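Local coordinates for protein fructosyl amine:oxygen oxidoreductase (Neosartorya fumigata, PDB 4WCT) that probably uses its bound FAD and molecular oxygen to oxidise fructosyl amines, freeing the amine from its sugar adduct in deglycation, at residues F117-H122 against F279-G284; A125-I130 against G166-L171. All coordinates share one frame; numbering follows the deposited sequence.

In the fold
Contact 1 pairs two strands and contact 2 lays a helix on the same mixed sheet; their centres lie about 7 Å apart. Along the chain the order is strand 117-121, helix 124-135, strand 168-172 and strand 277-280, so both halves of contact 2 fall between the two halves of contact 1. Strand 117-121 is the shared element: it runs parallel to 277-280 and antiparallel to 168-172, and backbone bonds I119 O to W170 N and G121 O to K168 N join the contacts directly. Residues distant in the chain thus gather on one sheet layer of the FAD-dependent oxidoreductase region, with helix 124-135 packed on it. In contact 1 the side chain of F117 lies about 8 Å from the bound FAD.

Contact 1: residues F117-H122 against F279-G284; sequences FIISGH and FNIAKG
H122 and N280 meet at about a right angle, with imidazole and amide planes 43° apart. N280 ND2 donates to H122 ND1 over 3.1 Å in a nearly straight bond (169°), from within the amide plane but tilted out of the ring plane. An asparagine suits this place because its other end works too: OD1 takes the backbone N of A282 at 2.8 Å, closing an Asx turn, so bonds at both ends fix the rotation of the amide. K283 lays CE over the centre of the H122 ring, 3.6 Å from the centroid, a CH-pi contact, while its NZ goes on to a salt bridge with D338.

With OG placed between its backbone N and carbonyl carbon (chi1 61°), S120 turns its hydroxyl to F279 O, 2.8 Å away and above the carbonyl plane. F117 and F279 lie side by side, CZ 3.8 Å from CD2, and I119 CG1 rests on I281 CG2 as branched apolar filling.

Strand 277-280 pairs parallel with 117-121 and turns back antiparallel into 284-287, where K283 and G284 face N280 in a classic beta bulge. Helix 124-135 packs on I119, I281 and A282, helix 330-343 meets K283, and strand 72-75 adjoins F117.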
loop_
_atom_site.group_PDB
_atom_site.type_symbol
_atom_site.label_atom_id
_atom_site.label_comp_id
_atom_site.label_asym_id
_atom_site.label_seq_id
_atom_site.Cartn_x
_atom_site.Cartn_y
_atom_site.Cartn_z
ATOM N N PHE A 117 13.364 8.862 8.042
ATOM C CA PHE A 117 11.962 9.251 7.846
ATOM C C PHE A 117 11.654 10.412 8.759
ATOM O O PHE A 117 11.976 10.375 9.958
ATOM C CB PHE A 117 11.063 8.050 8.183
ATOM C CG PHE A 117 9.581 8.337 8.211
ATOM C CD1 PHE A 117 8.885 8.655 7.060
ATOM C CD2 PHE A 117 8.889 8.326 9.413
ATOM C CE1 PHE A 117 7.500 8.826 7.081
ATOM C CE2 PHE A 117 7.515 8.508 9.441
ATOM C CZ PHE A 117 6.821 8.749 8.265
ATOM N N ILE A 118 11.097 11.478 8.183
ATOM C CA ILE A 118 10.732 12.666 8.944
ATOM C C ILE A 118 9.205 12.731 8.965
ATOM O O ILE A 118 8.559 12.707 7.901
ATOM C CB ILE A 118 11.268 13.965 8.283
ATOM C CG1 ILE A 118 12.793 13.981 8.226
ATOM C CG2 ILE A 118 10.748 15.192 9.008
ATOM C CD1 ILE A 118 13.329 15.005 7.236
ATOM N N ILE A 119 8.631 12.816 10.168
ATOM C CA ILE A 119 7.207 13.057 10.321
ATOM C C ILE A 119 6.946 14.414 10.947
ATOM O O ILE A 119 7.636 14.810 11.872
ATOM C CB ILE A 119 6.541 11.931 11.141
ATOM C CG1 ILE A 119 5.026 12.085 11.146
ATOM C CG2 ILE A 119 7.117 11.856 12.533
ATOM C CD1 ILE A 119 4.293 10.848 11.597
ATOM N N SER A 120 6.044 15.176 10.342
ATOM C CA SER A 120 5.890 16.586 10.691
ATOM C C SER A 120 4.436 17.057 10.507
ATOM O O SER A 120 3.627 16.408 9.817
ATOM C CB SER A 120 6.822 17.438 9.840
ATOM O OG SER A 120 6.508 17.283 8.448
ATOM N N GLY A 121 4.145 18.219 11.072
ATOM C CA GLY A 121 2.886 18.922 10.831
ATOM C C GLY A 121 3.099 20.401 11.000
ATOM O O GLY A 121 4.174 20.815 11.457
ATOM N N HIS A 122 2.115 21.219 10.623
ATOM C CA HIS A 122 2.318 22.672 10.571
ATOM C C HIS A 122 1.310 23.478 11.419
ATOM O O HIS A 122 1.247 24.685 11.293
ATOM C CB HIS A 122 2.361 23.181 9.120
ATOM C CG HIS A 122 1.098 22.929 8.370
ATOM N ND1 HIS A 122 0.741 21.670 7.957
ATOM C CD2 HIS A 122 0.011 23.718 8.151
ATOM C CE1 HIS A 122 -0.509 21.678 7.540
ATOM N NE2 HIS A 122 -0.949 22.923 7.572
ATOM N N PHE A 279 7.696 13.795 5.316
ATOM C CA PHE A 279 6.241 13.629 5.382
ATOM C C PHE A 279 5.637 14.656 6.340
ATOM O O PHE A 279 6.010 14.705 7.497
ATOM C CB PHE A 279 5.945 12.207 5.868
ATOM C CG PHE A 279 4.476 11.891 6.032
ATOM C CD1 PHE A 279 3.523 12.381 5.153
ATOM C CD2 PHE A 279 4.085 11.019 7.019
ATOM C CE1 PHE A 279 2.193 11.948 5.221
ATOM C CE2 PHE A 279 2.758 10.591 7.115
ATOM C CZ PHE A 279 1.826 11.031 6.194
ATOM N N ASN A 280 4.719 15.471 5.839
ATOM C CA ASN A 280 3.830 16.276 6.654
ATOM C C ASN A 280 2.433 15.666 6.576
ATOM O O ASN A 280 1.865 15.503 5.475
ATOM C CB ASN A 280 3.829 17.731 6.161
ATOM C CG ASN A 280 2.822 18.597 6.883
ATOM O OD1 ASN A 280 1.720 18.157 7.189
ATOM N ND2 ASN A 280 3.128 19.865 7.022
ATOM N N ILE A 281 1.928 15.237 7.725
ATOM C CA ILE A 281 0.719 14.408 7.779
ATOM C C ILE A 281 -0.533 15.105 7.261
ATOM O O ILE A 281 -1.554 14.453 7.060
ATOM C CB ILE A 281 0.452 13.876 9.201
ATOM C CG1 ILE A 281 0.112 15.030 10.149
ATOM C CG2 ILE A 281 1.630 13.043 9.678
ATOM C CD1 ILE A 281 -0.426 14.531 11.484
ATOM N N ALA A 282 -0.481 16.406 7.020
ATOM C CA ALA A 282 -1.625 17.099 6.441
ATOM C C ALA A 282 -1.277 17.824 5.164
ATOM O O ALA A 282 -2.046 18.676 4.725
ATOM C CB ALA A 282 -2.256 18.057 7.445
ATOM N N LYS A 283 -0.124 17.505 4.555
ATOM C CA LYS A 283 0.258 18.129 3.285
ATOM C C LYS A 283 0.757 17.120 2.264
ATOM O O LYS A 283 0.267 17.071 1.139
ATOM C CB LYS A 283 1.278 19.242 3.446
ATOM C CG LYS A 283 0.678 20.486 4.091
ATOM C CD LYS A 283 1.578 21.696 3.849
ATOM C CE LYS A 283 1.013 22.942 4.506
ATOM N NZ LYS A 283 -0.016 23.531 3.643
ATOM N N GLY A 284 1.685 16.281 2.659
ATOM C CA GLY A 284 2.148 15.240 1.721
ATOM C C GLY A 284 3.536 14.740 2.036
ATOM O O GLY A 284 4.114 15.077 3.068
#

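Contact 2: residues A125-I130 against G166-L171; sequences ALIDHI and GWKGWL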
loop_
_atom_site.group_PDB
_atom_site.type_symbol
_atom_site.label_atom_id
_atom_site.label_comp_id
_atom_site.label_asym_id
_atom_site.label_seq_id
_atom_site.Cartn_x
_atom_site.Cartn_y
_atom_site.Cartn_z
ATOM N N ALA A 125 -2.100 21.490 16.667
ATOM C CA ALA A 125 -2.891 20.287 16.803
ATOM C C ALA A 125 -2.268 19.107 16.060
ATOM O O ALA A 125 -2.310 17.985 16.549
ATOM C CB ALA A 125 -4.311 20.518 16.320
ATOM N N LEU A 126 -1.780 19.335 14.831
ATOM C CA LEU A 126 -1.179 18.245 14.082
ATOM C C LEU A 126 0.094 17.787 14.797
ATOM O O LEU A 126 0.394 16.593 14.860
ATOM C CB LEU A 126 -0.831 18.714 12.656
ATOM C CG LEU A 126 -2.021 18.947 11.717
ATOM C CD1 LEU A 126 -1.616 19.716 10.472
ATOM C CD2 LEU A 126 -2.724 17.647 11.361
ATOM N N ILE A 127 0.907 18.758 15.198
ATOM C CA ILE A 127 2.183 18.472 15.897
ATOM C C ILE A 127 1.957 17.693 17.202
ATOM O O ILE A 127 2.634 16.715 17.440
ATOM C CB ILE A 127 2.974 19.769 16.153
ATOM C CG1 ILE A 127 3.379 20.377 14.818
ATOM C CG2 ILE A 127 4.269 19.519 16.929
ATOM C CD1 ILE A 127 3.637 21.859 14.910
ATOM N N ASP A 128 0.902 18.023 17.945
ATOM C CA ASP A 128 0.509 17.318 19.193
ATOM C C ASP A 128 0.073 15.886 18.915
ATOM O O ASP A 128 0.374 14.962 19.647
ATOM C CB ASP A 128 -0.690 18.030 19.836
ATOM C CG ASP A 128 -0.290 19.227 20.686
ATOM O OD1 ASP A 128 0.832 19.742 20.519
ATOM O OD2 ASP A 128 -1.146 19.706 21.467
ATOM N N HIS A 129 -0.657 15.716 17.827
ATOM C CA HIS A 129 -1.081 14.403 17.411
ATOM C C HIS A 129 0.114 13.495 17.133
ATOM O O HIS A 129 0.158 12.306 17.510
ATOM C CB HIS A 129 -1.962 14.536 16.185
ATOM C CG HIS A 129 -2.386 13.228 15.608
ATOM N ND1 HIS A 129 -3.289 12.402 16.235
ATOM C CD2 HIS A 129 -2.057 12.615 14.446
ATOM C CE1 HIS A 129 -3.521 11.346 15.472
ATOM N NE2 HIS A 129 -2.755 11.432 14.403
ATOM N N ILE A 130 1.079 14.031 16.404
ATOM C CA ILE A 130 2.259 13.262 16.101
ATOM C C ILE A 130 3.034 12.908 17.376
ATOM O O ILE A 130 3.479 11.771 17.572
ATOM C CB ILE A 130 3.178 14.023 15.137
ATOM C CG1 ILE A 130 2.458 14.249 13.804
ATOM C CG2 ILE A 130 4.456 13.228 14.922
ATOM C CD1 ILE A 130 3.140 15.296 12.939
ATOM N N GLY A 166 5.460 27.240 10.098
ATOM C CA GLY A 166 4.726 26.540 11.128
ATOM C C GLY A 166 5.055 25.080 11.325
ATOM O O GLY A 166 4.518 24.448 12.231
ATOM N N TRP A 167 5.991 24.556 10.526
ATOM C CA TRP A 167 6.302 23.134 10.600
ATOM C C TRP A 167 7.143 22.829 11.845
ATOM O O TRP A 167 8.129 23.532 12.146
ATOM C CB TRP A 167 7.093 22.689 9.378
ATOM C CG TRP A 167 6.357 22.595 8.082
ATOM C CD1 TRP A 167 5.567 23.551 7.487
ATOM C CD2 TRP A 167 6.496 21.546 7.114
ATOM N NE1 TRP A 167 5.203 23.141 6.240
ATOM C CE2 TRP A 167 5.778 21.932 5.972
ATOM C CE3 TRP A 167 7.137 20.310 7.121
ATOM C CZ2 TRP A 167 5.657 21.109 4.856
ATOM C CZ3 TRP A 167 7.057 19.518 6.025
ATOM C CH2 TRP A 167 6.309 19.914 4.892
ATOM N N LYS A 168 6.807 21.718 12.488
ATOM C CA LYS A 168 7.693 21.053 13.453
ATOM C C LYS A 168 7.608 19.580 13.187
ATOM O O LYS A 168 6.626 19.093 12.676
ATOM C CB LYS A 168 7.304 21.351 14.905
ATOM C CG LYS A 168 7.408 22.844 15.230
ATOM C CD LYS A 168 7.444 23.158 16.709
ATOM C CE LYS A 168 7.489 24.671 16.902
ATOM N NZ LYS A 168 8.845 25.185 16.584
ATOM N N GLY A 169 8.685 18.859 13.467
ATOM C CA GLY A 169 8.676 17.450 13.204
ATOM C C GLY A 169 9.830 16.720 13.850
ATOM O O GLY A 169 10.484 17.246 14.743
ATOM N N TRP A 170 9.871 15.429 13.570
ATOM C CA TRP A 170 10.831 14.497 14.164
ATOM C C TRP A 170 11.451 13.624 13.066
ATOM O O TRP A 170 10.759 13.080 12.240
ATOM C CB TRP A 170 10.156 13.593 15.179
ATOM C CG TRP A 170 9.687 14.281 16.418
ATOM C CD1 TRP A 170 10.341 14.335 17.597
ATOM C CD2 TRP A 170 8.448 14.997 16.606
ATOM N NE1 TRP A 170 9.584 15.008 18.529
ATOM C CE2 TRP A 170 8.435 15.453 17.942
ATOM C CE3 TRP A 170 7.410 15.360 15.774
ATOM C CZ2 TRP A 170 7.364 16.179 18.478
ATOM C CZ3 TRP A 170 6.316 16.039 16.323
ATOM C CH2 TRP A 170 6.300 16.418 17.666
ATOM N N LEU A 171 12.771 13.449 13.134
ATOM C CA LEU A 171 13.534 12.606 12.239
ATOM C C LEU A 171 13.896 11.292 12.931
ATOM O O LEU A 171 14.378 11.289 14.075
ATOM C CB LEU A 171 14.815 13.341 11.834
ATOM C CG LEU A 171 15.891 12.498 11.134
ATOM C CD1 LEU A 171 15.412 12.012 9.791
ATOM C CD2 LEU A 171 17.169 13.295 10.958
#
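I127 and I130 share one shape that suits them to meet W170: in both, CG2 lies anti to the backbone N and CG1 anti to the carbonyl carbon (chi1 -65° and -63°). One turn apart on the helix, the two CG2 methyls reach the same six-membered ring. W170 has its CG anti to the carbonyl carbon, and the indole extends toward the helix with its benzo end leading.

I127 crosses W170 at about a right angle. Its CG2 sits 3.8 Å from W170 CH2, and its carbonyl O lies at the ring edge, near the plane, 3.7 Å from the same carbon. I130 approaches obliquely, CG2 being 3.7 Å from both CZ3 and CE3 of W170. A tryptophan suits the position because its long, flat side chain spans the gap between strand and helix, where the axes of 125-130 and 168-171 approach to 8.8 Å, and isoleucines give it branched, apolar surfaces to rest on.

The other branch of I127 reaches back toward the start of strand 168-172. CD1 lies 3.7 Å from K168 CB and 3.8 Å from G166 O, so the lysine contributes the aliphatic base of its chain, while its ammonium leads away to a salt bridge with E146. G166 adopts a positive phi, a conformation that glycine accepts readily, two residues before the strand begins. No hydrogen bond crosses between the segments; the contact is apolar packing.

Segment 125-130 of helix 124-135 runs at 26° to residues 168-171 of strand 168-172. That strand lies in the sheet between 117-121 and 143-145, antiparallel to both. I130 also touches I119 and I281, while W167, directed away from the helix, packs against helix 330-343 and strand 277-280.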